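Local coordinates for protein putative phosphomannomutase (Thermus thermophilus, PDB 1TUO) that probably shifts a phosphate group from one position to another within a phosphorylated sugar, as a magnesium-dependent member of the phosphohexose mutase family, at residues Leu274-Phe279 with Phe370-Ala375; Gly285-Asn290 with Trp295-Leu300; Thr309-Pro312 with Trp317-Glu320; Cys327-Gly330 with Gly336-Tyr339. One frame throughout, in Å; residues are numbered along the deposited sequence.

Following the chain through domain III of the phosphohexomutase fold, helix 267-280 leads into contact 1, whose loop of 90 residues closes only when helix 366-377 returns beside it. The other three contacts lie within that loop, one after another without crossing. Contact 2 joins strand 286-290 to the helix that follows it, contact 3 joins strand 308-311 to helix 315-322, and contact 4 pairs strand 327-331 with strand 337-339 as a hairpin. Contacts 2, 3 and 4 share one four-stranded sheet and lie 10 to 11 Å apart between centres. Contact 1 belongs to a helical layer, touching contact 2 through Leu296 and Leu297 and contact 4 through Arg278.

Contact 1. Residues Leu274-Phe279 with Phe370-Ala375; sequences LALYRF and FKEVEA
Leu276 reaches from helix 267-280 with a single methyl, CD2, which overlaps the side of Val373 and the stem of Glu372 on helix 366-377. Its tightest approach is CD2 of Leu276 to CG2 of Val373, at 3.8 Å, and CG of Glu372 follows at 4.0 Å from the same CD2. The leucine can do this because its CG stands anti to the backbone N (chi1 177°), which extends the branched end across to the neighbouring helix. Leu276 and Val373 run counter to each other, whereas Glu372 lies athwart the leucine. Val373 offers CG2, the branch anti to its own carbonyl carbon, and its other methyl, CG1, meets Leu296 of helix 296-304. Two helices that are distant in sequence thus come together in the alpha/beta/alpha domain III of the phosphohexomutase family. Between these two segments the meeting is one small apolar patch burying 101 Å², and Phe370 and Val373 continue the interface toward the start of helix 267-280, where Thr272 packs against both. The nearest CA atoms of the two segments, those of Leu276 and Val373, are 7.2 Å apart. Glu372 contributes methylene rather than charge: its chain bends at chi2 (73°), and its carboxylate has a long, weak ion pair with Lys364. Helix 296-304 fills in beside the pair, with Leu304 and Leu300 against Leu276.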
loop_
_atom_site.group_PDB
_atom_site.type_symbol
_atom_site.label_atom_id
_atom_site.label_comp_id
_atom_site.label_asym_id
_atom_site.label_seq_id
_atom_site.Cartn_x
_atom_site.Cartn_y
_atom_site.Cartn_z
ATOM N N LEU A 274 15.118 -0.508 -1.047
ATOM C CA LEU A 274 14.840 -1.711 -0.267
ATOM C C LEU A 274 15.157 -2.974 -1.060
ATOM O O LEU A 274 15.552 -3.990 -0.490
ATOM C CB LEU A 274 13.376 -1.727 0.206
ATOM C CG LEU A 274 13.055 -0.722 1.321
ATOM C CD1 LEU A 274 11.603 -0.897 1.763
ATOM C CD2 LEU A 274 13.999 -0.927 2.512
ATOM N N ALA A 275 15.001 -2.923 -2.379
ATOM C CA ALA A 275 15.316 -4.095 -3.186
ATOM C C ALA A 275 16.818 -4.346 -3.082
ATOM O O ALA A 275 17.259 -5.484 -2.927
ATOM C CB ALA A 275 14.925 -3.872 -4.648
ATOM N N LEU A 276 17.598 -3.273 -3.153
ATOM C CA LEU A 276 19.051 -3.389 -3.072
ATOM C C LEU A 276 19.473 -3.919 -1.710
ATOM O O LEU A 276 20.291 -4.826 -1.617
ATOM C CB LEU A 276 19.713 -2.031 -3.304
ATOM C CG LEU A 276 21.241 -1.997 -3.185
ATOM C CD1 LEU A 276 21.857 -2.922 -4.224
ATOM C CD2 LEU A 276 21.733 -0.571 -3.398
ATOM N N TYR A 277 18.912 -3.338 -0.659
ATOM C CA TYR A 277 19.230 -3.750 0.701
ATOM C C TYR A 277 18.912 -5.225 0.940
ATOM O O TYR A 277 19.748 -5.970 1.455
ATOM C CB TYR A 277 18.459 -2.885 1.702
ATOM C CG TYR A 277 18.683 -3.295 3.143
ATOM C CD1 TYR A 277 17.642 -3.814 3.911
ATOM C CD2 TYR A 277 19.944 -3.190 3.724
ATOM C CE1 TYR A 277 17.856 -4.220 5.228
ATOM C CE2 TYR A 277 20.168 -3.594 5.039
ATOM C CZ TYR A 277 19.123 -4.109 5.783
ATOM O OH TYR A 277 19.349 -4.530 7.077
ATOM N N ARG A 278 17.714 -5.653 0.555
ATOM C CA ARG A 278 17.321 -7.042 0.758
ATOM C C ARG A 278 18.173 -7.990 -0.078
ATOM O O ARG A 278 18.533 -9.076 0.380
ATOM C CB ARG A 278 15.830 -7.226 0.438
ATOM C CG ARG A 278 14.914 -6.653 1.516
ATOM C CD ARG A 278 13.463 -6.522 1.044
ATOM N NE ARG A 278 12.757 -7.795 0.878
ATOM C CZ ARG A 278 12.340 -8.574 1.877
ATOM N NH1 ARG A 278 12.558 -8.228 3.139
ATOM N NH2 ARG A 278 11.673 -9.694 1.614
ATOM N N PHE A 279 18.503 -7.580 -1.299
ATOM C CA PHE A 279 19.330 -8.417 -2.153
ATOM C C PHE A 279 20.704 -8.599 -1.517
ATOM O O PHE A 279 21.249 -9.708 -1.497
ATOM C CB PHE A 279 19.512 -7.784 -3.529
ATOM C CG PHE A 279 20.499 -8.511 -4.391
ATOM C CD1 PHE A 279 20.119 -9.636 -5.108
ATOM C CD2 PHE A 279 21.824 -8.093 -4.451
ATOM C CE1 PHE A 279 21.046 -10.338 -5.874
ATOM C CE2 PHE A 279 22.757 -8.789 -5.211
ATOM C CZ PHE A 279 22.363 -9.914 -5.922
ATOM N N PHE A 370 20.127 5.634 -1.941
ATOM C CA PHE A 370 19.608 5.739 -3.290
ATOM C C PHE A 370 20.700 6.170 -4.268
ATOM O O PHE A 370 20.688 5.758 -5.424
ATOM C CB PHE A 370 18.430 6.709 -3.362
ATOM C CG PHE A 370 17.767 6.721 -4.705
ATOM C CD1 PHE A 370 17.129 5.581 -5.184
ATOM C CD2 PHE A 370 17.856 7.837 -5.529
ATOM C CE1 PHE A 370 16.593 5.547 -6.465
ATOM C CE2 PHE A 370 17.326 7.818 -6.811
ATOM C CZ PHE A 370 16.695 6.673 -7.283
ATOM N N LYS A 371 21.644 6.988 -3.802
ATOM C CA LYS A 371 22.749 7.435 -4.654
ATOM C C LYS A 371 23.538 6.199 -5.081
ATOM O O LYS A 371 24.081 6.144 -6.184
ATOM C CB LYS A 371 23.669 8.387 -3.886
ATOM C CG LYS A 371 23.013 9.684 -3.445
ATOM C CD LYS A 371 22.657 10.573 -4.620
ATOM C CE LYS A 371 22.025 11.877 -4.141
ATOM N NZ LYS A 371 21.706 12.804 -5.268
ATOM N N GLU A 372 23.591 5.211 -4.191
ATOM C CA GLU A 372 24.287 3.960 -4.460
ATOM C C GLU A 372 23.477 3.173 -5.490
ATOM O O GLU A 372 24.034 2.463 -6.329
ATOM C CB GLU A 372 24.440 3.159 -3.159
ATOM C CG GLU A 372 25.018 1.754 -3.309
ATOM C CD GLU A 372 26.514 1.723 -3.614
ATOM O OE1 GLU A 372 27.232 2.697 -3.293
ATOM O OE2 GLU A 372 26.971 0.699 -4.160
ATOM N N VAL A 373 22.155 3.294 -5.427
ATOM C CA VAL A 373 21.313 2.619 -6.402
ATOM C C VAL A 373 21.623 3.232 -7.765
ATOM O O VAL A 373 21.780 2.522 -8.755
ATOM C CB VAL A 373 19.807 2.819 -6.101
ATOM C CG1 VAL A 373 18.967 2.354 -7.283
ATOM C CG2 VAL A 373 19.422 2.041 -4.847
ATOM N N GLU A 374 21.709 4.556 -7.810
ATOM C CA GLU A 374 21.999 5.232 -9.069
ATOM C C GLU A 374 23.381 4.858 -9.604
ATOM O O GLU A 374 23.567 4.719 -10.811
ATOM C CB GLU A 374 21.863 6.749 -8.895
ATOM C CG GLU A 374 20.404 7.210 -8.957
ATOM C CD GLU A 374 20.205 8.678 -8.630
ATOM O OE1 GLU A 374 19.306 9.297 -9.240
ATOM O OE2 GLU A 374 20.924 9.211 -7.757
ATOM N N ALA A 375 24.339 4.672 -8.703
ATOM C CA ALA A 375 25.693 4.300 -9.113
ATOM C C ALA A 375 25.713 2.887 -9.695
ATOM O O ALA A 375 26.304 2.647 -10.748
ATOM C CB ALA A 375 26.647 4.386 -7.919
#

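Contact 2. Residues Gly285-Asn290 with Trp295-Leu300; sequences GRAVKN and WLLDRL
Ala287 is the first residue of strand 286-290 to meet the following helix, its CB lying 4.2 Å from CD2 of Leu297. Val288 turns its side chain away from this helix, and Lys289 brings the strand back to it. The CB of Lys289 sits 3.9 Å from the same CD2 of Leu297, so one leucine methyl fits over two strand residues. Beyond CB, the lysine chain continues alongside Leu297 in the opposite sense, with CD also 3.9 Å from Leu297 CD2. A bend at chi3 (-100°) then carries its tip to Asp298, which it meets broadside. There NZ of Lys289 forms a salt bridge of 2.7 Å with OD2 of Asp298, using the syn lone pair of that oxygen, while OD1 of Asp298 stays 3.8 Å from NZ. The ammonium group is gripped further by the carbonyl oxygens of Val293 and Thr294, so a buried charge has three acceptors, one on the helix and two just before it. A methionine in place of Lys289 would probably keep some of the cover over Leu297 but leave Asp298 without this countercharge and the two carbonyls without this donor. The short axes of strand and helix run nearly antiparallel, at 164° and 9.9 Å, as expected in the beta-alpha-beta crossover from strand 286-290 through helix 296-304 to strand 308-311. Within the sheet, strand 286-290 lies between strands 308-311 and 327-331, while Leu296 points away from the strand and packs against Phe370 of helix 366-377 on the far side.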
loop_
_atom_site.group_PDB
_atom_site.type_symbol
_atom_site.label_atom_id
_atom_site.label_comp_id
_atom_site.label_asym_id
_atom_site.label_seq_id
_atom_site.Cartn_x
_atom_site.Cartn_y
_atom_site.Cartn_z
ATOM N N GLY A 285 15.782 -14.659 -5.618
ATOM C CA GLY A 285 14.512 -14.795 -6.302
ATOM C C GLY A 285 14.311 -13.600 -7.210
ATOM O O GLY A 285 15.273 -12.967 -7.637
ATOM N N ARG A 286 13.061 -13.278 -7.499
ATOM C CA ARG A 286 12.769 -12.156 -8.377
ATOM C C ARG A 286 12.026 -11.034 -7.667
ATOM O O ARG A 286 11.448 -11.225 -6.597
ATOM C CB ARG A 286 11.942 -12.647 -9.564
ATOM C CG ARG A 286 10.749 -13.464 -9.123
ATOM C CD ARG A 286 9.990 -14.105 -10.275
ATOM N NE ARG A 286 8.897 -14.918 -9.749
ATOM C CZ ARG A 286 7.632 -14.836 -10.148
ATOM N NH1 ARG A 286 7.273 -13.975 -11.096
ATOM N NH2 ARG A 286 6.719 -15.610 -9.583
ATOM N N ALA A 287 12.074 -9.853 -8.266
ATOM C CA ALA A 287 11.375 -8.692 -7.743
ATOM C C ALA A 287 10.183 -8.533 -8.678
ATOM O O ALA A 287 10.310 -8.753 -9.884
ATOM C CB ALA A 287 12.274 -7.457 -7.814
ATOM N N VAL A 288 9.027 -8.166 -8.132
ATOM C CA VAL A 288 7.834 -7.988 -8.949
ATOM C C VAL A 288 7.424 -6.520 -8.877
ATOM O O VAL A 288 7.419 -5.930 -7.802
ATOM C CB VAL A 288 6.675 -8.876 -8.444
ATOM C CG1 VAL A 288 5.517 -8.842 -9.439
ATOM C CG2 VAL A 288 7.174 -10.304 -8.227
ATOM N N LYS A 289 7.102 -5.933 -10.026
ATOM C CA LYS A 289 6.714 -4.522 -10.080
ATOM C C LYS A 289 5.603 -4.298 -11.090
ATOM O O LYS A 289 5.521 -5.008 -12.092
ATOM C CB LYS A 289 7.920 -3.659 -10.481
ATOM C CG LYS A 289 8.571 -4.092 -11.800
ATOM C CD LYS A 289 9.524 -3.036 -12.379
ATOM C CE LYS A 289 8.852 -2.236 -13.496
ATOM N NZ LYS A 289 9.796 -1.344 -14.245
ATOM N N ASN A 290 4.733 -3.323 -10.842
ATOM C CA ASN A 290 3.697 -3.072 -11.831
ATOM C C ASN A 290 4.286 -2.211 -12.948
ATOM O O ASN A 290 5.420 -1.727 -12.851
ATOM C CB ASN A 290 2.431 -2.438 -11.214
ATOM C CG ASN A 290 2.582 -0.959 -10.873
ATOM O OD1 ASN A 290 3.382 -0.232 -11.465
ATOM N ND2 ASN A 290 1.762 -0.501 -9.929
ATOM N N TRP A 295 12.215 2.028 -14.132
ATOM C CA TRP A 295 12.992 1.004 -14.809
ATOM C C TRP A 295 14.343 0.814 -14.130
ATOM O O TRP A 295 15.158 0.013 -14.581
ATOM C CB TRP A 295 13.193 1.334 -16.292
ATOM C CG TRP A 295 13.666 2.717 -16.579
ATOM C CD1 TRP A 295 14.249 3.594 -15.708
ATOM C CD2 TRP A 295 13.613 3.380 -17.844
ATOM N NE1 TRP A 295 14.562 4.769 -16.357
ATOM C CE2 TRP A 295 14.183 4.662 -17.671
ATOM C CE3 TRP A 295 13.141 3.014 -19.112
ATOM C CZ2 TRP A 295 14.291 5.578 -18.717
ATOM C CZ3 TRP A 295 13.250 3.925 -20.152
ATOM C CH2 TRP A 295 13.820 5.192 -19.947
ATOM N N LEU A 296 14.592 1.557 -13.053
ATOM C CA LEU A 296 15.852 1.390 -12.341
ATOM C C LEU A 296 15.820 0.020 -11.669
ATOM O O LEU A 296 16.860 -0.584 -11.429
ATOM C CB LEU A 296 16.055 2.484 -11.283
ATOM C CG LEU A 296 16.982 3.650 -11.655
ATOM C CD1 LEU A 296 16.287 4.564 -12.658
ATOM C CD2 LEU A 296 17.354 4.435 -10.400
ATOM N N LEU A 297 14.625 -0.477 -11.360
ATOM C CA LEU A 297 14.542 -1.790 -10.723
ATOM C C LEU A 297 14.992 -2.853 -11.725
ATOM O O LEU A 297 15.760 -3.760 -11.380
ATOM C CB LEU A 297 13.117 -2.088 -10.246
ATOM C CG LEU A 297 12.944 -3.418 -9.502
ATOM C CD1 LEU A 297 13.902 -3.483 -8.316
ATOM C CD2 LEU A 297 11.505 -3.547 -9.032
ATOM N N ASP A 298 14.520 -2.740 -12.966
ATOM C CA ASP A 298 14.899 -3.689 -14.016
ATOM C C ASP A 298 16.416 -3.661 -14.191
ATOM O O ASP A 298 17.062 -4.708 -14.270
ATOM C CB ASP A 298 14.255 -3.317 -15.359
ATOM C CG ASP A 298 12.754 -3.147 -15.265
ATOM O OD1 ASP A 298 12.033 -3.842 -16.008
ATOM O OD2 ASP A 298 12.297 -2.312 -14.457
ATOM N N ARG A 299 16.976 -2.454 -14.252
ATOM C CA ARG A 299 18.419 -2.285 -14.423
ATOM C C ARG A 299 19.186 -2.862 -13.236
ATOM O O ARG A 299 20.211 -3.523 -13.415
ATOM C CB ARG A 299 18.768 -0.797 -14.607
ATOM C CG ARG A 299 20.271 -0.489 -14.722
ATOM C CD ARG A 299 20.933 -1.219 -15.890
ATOM N NE ARG A 299 20.559 -0.671 -17.194
ATOM C CZ ARG A 299 21.048 0.453 -17.712
ATOM N NH1 ARG A 299 21.945 1.170 -17.041
ATOM N NH2 ARG A 299 20.645 0.860 -18.911
ATOM N N LEU A 300 18.689 -2.627 -12.023
ATOM C CA LEU A 300 19.365 -3.149 -10.839
ATOM C C LEU A 300 19.415 -4.674 -10.927
ATOM O O LEU A 300 20.436 -5.296 -10.621
ATOM C CB LEU A 300 18.626 -2.722 -9.566
ATOM C CG LEU A 300 19.329 -2.984 -8.231
ATOM C CD1 LEU A 300 20.593 -2.130 -8.135
ATOM C CD2 LEU A 300 18.386 -2.653 -7.078
#

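Contact 3. Residues Thr309-Pro312 with Trp317-Glu320; sequences TTTP and WIKE
Pro312 lays its CB-CG-CD edge flat over one face of the Trp317 indole. The CD atom of Pro312 stands 3.5 Å from the centroid of the six-membered ring of Trp317, only 17° off the ring normal, which makes this a well-centred CH-pi contact. The rest of the proline follows across the same ring system: Pro312 CG comes to 3.7 Å from Trp317 CZ2, and Pro312 CB to 3.7 Å from Trp317 NE1. The indole is placed for this by its CG lying anti to the carbonyl carbon (chi1 -63°) and by a chi2 of 87°, which turns the ring broadside to the proline. Thr311 deals instead with the base of the tryptophan. Its CB presses on Trp317 CB at 3.4 Å, the two side chains passing with opposite headings. The OG1 of Thr311 lies 4.0 Å from CG1 of Ile318, and it makes a weak hydrogen bond to the carbonyl of Lys289. Replacing Trp317 with an alanine would keep the CB near Thr311, but the loss of the indole would probably leave one side of Pro312 without cover. The contact joins strand 308-311, at the edge of the sheet in the alpha/beta/alpha domain III, to the helix that follows it, 315-322. Strand 286-290 lies beside that edge, and the helix sets Ile318 against its Val288. Further out, Pro312 touches Asp417 of a loop between strands of the C-terminal sheet, while Lys319 of the helix forms a salt bridge with Asp122 on strand 115-122.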
loop_
_atom_site.group_PDB
_atom_site.type_symbol
_atom_site.label_atom_id
_atom_site.label_comp_id
_atom_site.label_asym_id
_atom_site.label_seq_id
_atom_site.Cartn_x
_atom_site.Cartn_y
_atom_site.Cartn_z
ATOM N N THR A 309 9.909 -9.255 -12.709
ATOM C CA THR A 309 8.651 -9.536 -13.381
ATOM C C THR A 309 7.817 -8.269 -13.381
ATOM O O THR A 309 7.678 -7.630 -12.349
ATOM C CB THR A 309 7.871 -10.638 -12.645
ATOM O OG1 THR A 309 8.608 -11.867 -12.716
ATOM C CG2 THR A 309 6.490 -10.826 -13.268
ATOM N N THR A 310 7.275 -7.909 -14.542
ATOM C CA THR A 310 6.445 -6.715 -14.664
ATOM C C THR A 310 4.997 -7.130 -14.855
ATOM O O THR A 310 4.686 -7.967 -15.703
ATOM C CB THR A 310 6.887 -5.846 -15.857
ATOM O OG1 THR A 310 8.247 -5.441 -15.666
ATOM C CG2 THR A 310 6.007 -4.604 -15.978
ATOM N N THR A 311 4.113 -6.536 -14.063
ATOM C CA THR A 311 2.694 -6.853 -14.123
ATOM C C THR A 311 1.854 -5.608 -14.373
ATOM O O THR A 311 2.316 -4.486 -14.187
ATOM C CB THR A 311 2.216 -7.447 -12.799
ATOM O OG1 THR A 311 2.398 -6.477 -11.757
ATOM C CG2 THR A 311 3.008 -8.702 -12.459
ATOM N N PRO A 312 0.608 -5.797 -14.826
ATOM C CA PRO A 312 -0.259 -4.642 -15.070
ATOM C C PRO A 312 -0.535 -4.044 -13.696
ATOM O O PRO A 312 -0.286 -4.693 -12.680
ATOM C CB PRO A 312 -1.510 -5.275 -15.670
ATOM C CG PRO A 312 -0.963 -6.483 -16.390
ATOM C CD PRO A 312 0.011 -7.030 -15.372
ATOM N N TRP A 317 -2.028 -8.892 -9.218
ATOM C CA TRP A 317 -1.003 -9.498 -10.068
ATOM C C TRP A 317 0.267 -9.820 -9.287
ATOM O O TRP A 317 0.941 -10.807 -9.570
ATOM C CB TRP A 317 -0.631 -8.579 -11.238
ATOM C CG TRP A 317 -1.740 -8.279 -12.202
ATOM C CD1 TRP A 317 -2.666 -7.272 -12.108
ATOM C CD2 TRP A 317 -2.013 -8.957 -13.436
ATOM N NE1 TRP A 317 -3.490 -7.281 -13.211
ATOM C CE2 TRP A 317 -3.112 -8.306 -14.040
ATOM C CE3 TRP A 317 -1.433 -10.055 -14.090
ATOM C CZ2 TRP A 317 -3.645 -8.714 -15.269
ATOM C CZ3 TRP A 317 -1.963 -10.461 -15.313
ATOM C CH2 TRP A 317 -3.058 -9.791 -15.888
ATOM N N ILE A 318 0.604 -8.973 -8.319
ATOM C CA ILE A 318 1.799 -9.186 -7.511
ATOM C C ILE A 318 1.562 -10.330 -6.527
ATOM O O ILE A 318 2.442 -11.157 -6.298
ATOM C CB ILE A 318 2.184 -7.888 -6.748
ATOM C CG1 ILE A 318 2.576 -6.805 -7.760
ATOM C CG2 ILE A 318 3.336 -8.155 -5.786
ATOM C CD1 ILE A 318 2.851 -5.444 -7.149
ATOM N N LYS A 319 0.365 -10.380 -5.949
ATOM C CA LYS A 319 0.033 -11.441 -5.008
ATOM C C LYS A 319 0.118 -12.808 -5.688
ATOM O O LYS A 319 0.675 -13.750 -5.125
ATOM C CB LYS A 319 -1.376 -11.223 -4.439
ATOM C CG LYS A 319 -1.908 -12.386 -3.605
ATOM C CD LYS A 319 -3.072 -11.920 -2.729
ATOM C CE LYS A 319 -3.834 -13.102 -2.135
ATOM N NZ LYS A 319 -4.682 -13.775 -3.165
ATOM N N GLU A 320 -0.417 -12.914 -6.900
ATOM C CA GLU A 320 -0.370 -14.186 -7.621
ATOM C C GLU A 320 1.072 -14.673 -7.724
ATOM O O GLU A 320 1.363 -15.845 -7.470
ATOM C CB GLU A 320 -0.958 -14.049 -9.032
ATOM C CG GLU A 320 -0.977 -15.374 -9.807
ATOM C CD GLU A 320 -1.654 -15.265 -11.167
ATOM O OE1 GLU A 320 -1.009 -14.794 -12.131
ATOM O OE2 GLU A 320 -2.838 -15.649 -11.264
#

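Contact 4. Residues Cys327-Gly330 with Gly336-Tyr339; sequences CFIG and GVGY
Gly330 and Gly338 hold the two strands together through a reciprocal pair of backbone hydrogen bonds. The shorter and straighter runs from Gly338 N to Gly330 O, 2.8 Å long and nearly linear at 171°, with the donor in the carbonyl plane. Its mate, from Gly330 N to Gly338 O, is longer at 3.1 Å and more bent at 144°, its donor tilted out of the carbonyl plane. Together they define an antiparallel hydrogen-bonded pair with the CA atoms of Gly330 and Gly338 5.1 Å apart. The oxygen of Gly330 also receives a CA-H...O contact from Val337 CA at 3.4 Å, and CG1 of Val337 lies 3.5 Å from it. Around this core the packing is apolar. Ile329, with CG1 anti to its backbone N, meets CG1 of Val337 at 4.0 Å as the two side chains cross obliquely. The same CG1 of Ile329 lies 4.3 Å from CE1 of Tyr339, whose ring comes back toward the other strand although its CB points away. The hydroxyl of Tyr339 is tied by a hydrogen bond to Thr351 of helix 348-362, and Val337 rests on that residue too. Ile329 packs on Leu271 of helix 267-280, while Gly330, a residue with no side chain, brings its CA close to Ile318 of helix 315-322. The arrangement is a beta hairpin at the edge of the domain III sheet, and the turn between its strands spans the GEESGG sequence around Glu332 and Glu333, consistent with the sugar-recognition loop of phosphohexomutases.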
loop_
_atom_site.group_PDB
_atom_site.type_symbol
_atom_site.label_atom_id
_atom_site.label_comp_id
_atom_site.label_asym_id
_atom_site.label_seq_id
_atom_site.Cartn_x
_atom_site.Cartn_y
_atom_site.Cartn_z
ATOM N N CYS A 327 9.793 -15.110 -4.999
ATOM C CA CYS A 327 9.985 -13.656 -5.014
ATOM C C CYS A 327 10.586 -13.163 -3.693
ATOM O O CYS A 327 10.491 -13.850 -2.673
ATOM C CB CYS A 327 8.641 -12.947 -5.224
ATOM S SG CYS A 327 7.663 -13.470 -6.650
ATOM N N PHE A 328 11.208 -11.983 -3.704
ATOM C CA PHE A 328 11.755 -11.434 -2.462
ATOM C C PHE A 328 11.236 -10.026 -2.174
ATOM O O PHE A 328 11.479 -9.469 -1.109
ATOM C CB PHE A 328 13.299 -11.468 -2.438
ATOM C CG PHE A 328 13.969 -10.456 -3.330
ATOM C CD1 PHE A 328 14.148 -10.706 -4.686
ATOM C CD2 PHE A 328 14.460 -9.265 -2.799
ATOM C CE1 PHE A 328 14.813 -9.782 -5.505
ATOM C CE2 PHE A 328 15.121 -8.340 -3.601
ATOM C CZ PHE A 328 15.300 -8.597 -4.955
ATOM N N ILE A 329 10.502 -9.460 -3.125
ATOM C CA ILE A 329 9.922 -8.134 -2.932
ATOM C C ILE A 329 8.948 -7.835 -4.067
ATOM O O ILE A 329 9.102 -8.344 -5.174
ATOM C CB ILE A 329 11.020 -7.039 -2.877
ATOM C CG1 ILE A 329 10.447 -5.757 -2.264
ATOM C CG2 ILE A 329 11.559 -6.761 -4.275
ATOM C CD1 ILE A 329 11.510 -4.693 -1.977
ATOM N N GLY A 330 7.930 -7.029 -3.782
ATOM C CA GLY A 330 6.959 -6.675 -4.807
ATOM C C GLY A 330 6.516 -5.248 -4.566
ATOM O O GLY A 330 6.233 -4.875 -3.432
ATOM N N GLY A 336 3.034 1.217 -2.194
ATOM C CA GLY A 336 2.698 -0.068 -1.606
ATOM C C GLY A 336 3.815 -1.053 -1.897
ATOM O O GLY A 336 4.234 -1.200 -3.044
ATOM N N VAL A 337 4.303 -1.719 -0.858
ATOM C CA VAL A 337 5.374 -2.700 -1.008
ATOM C C VAL A 337 5.001 -3.948 -0.218
ATOM O O VAL A 337 4.522 -3.851 0.913
ATOM C CB VAL A 337 6.716 -2.182 -0.460
ATOM C CG1 VAL A 337 7.835 -3.169 -0.817
ATOM C CG2 VAL A 337 7.016 -0.789 -1.019
ATOM N N GLY A 338 5.229 -5.111 -0.819
ATOM C CA GLY A 338 4.925 -6.367 -0.160
ATOM C C GLY A 338 6.178 -7.207 0.016
ATOM O O GLY A 338 7.110 -7.133 -0.785
ATOM N N TYR A 339 6.187 -8.013 1.071
ATOM C CA TYR A 339 7.318 -8.872 1.402
ATOM C C TYR A 339 6.767 -10.290 1.528
ATOM O O TYR A 339 6.113 -10.632 2.514
ATOM C CB TYR A 339 7.930 -8.377 2.713
ATOM C CG TYR A 339 8.209 -6.890 2.657
ATOM C CD1 TYR A 339 9.342 -6.390 2.003
ATOM C CD2 TYR A 339 7.293 -5.976 3.173
ATOM C CE1 TYR A 339 9.545 -5.012 1.863
ATOM C CE2 TYR A 339 7.483 -4.607 3.036
ATOM C CZ TYR A 339 8.607 -4.129 2.382
ATOM O OH TYR A 339 8.774 -2.767 2.243
#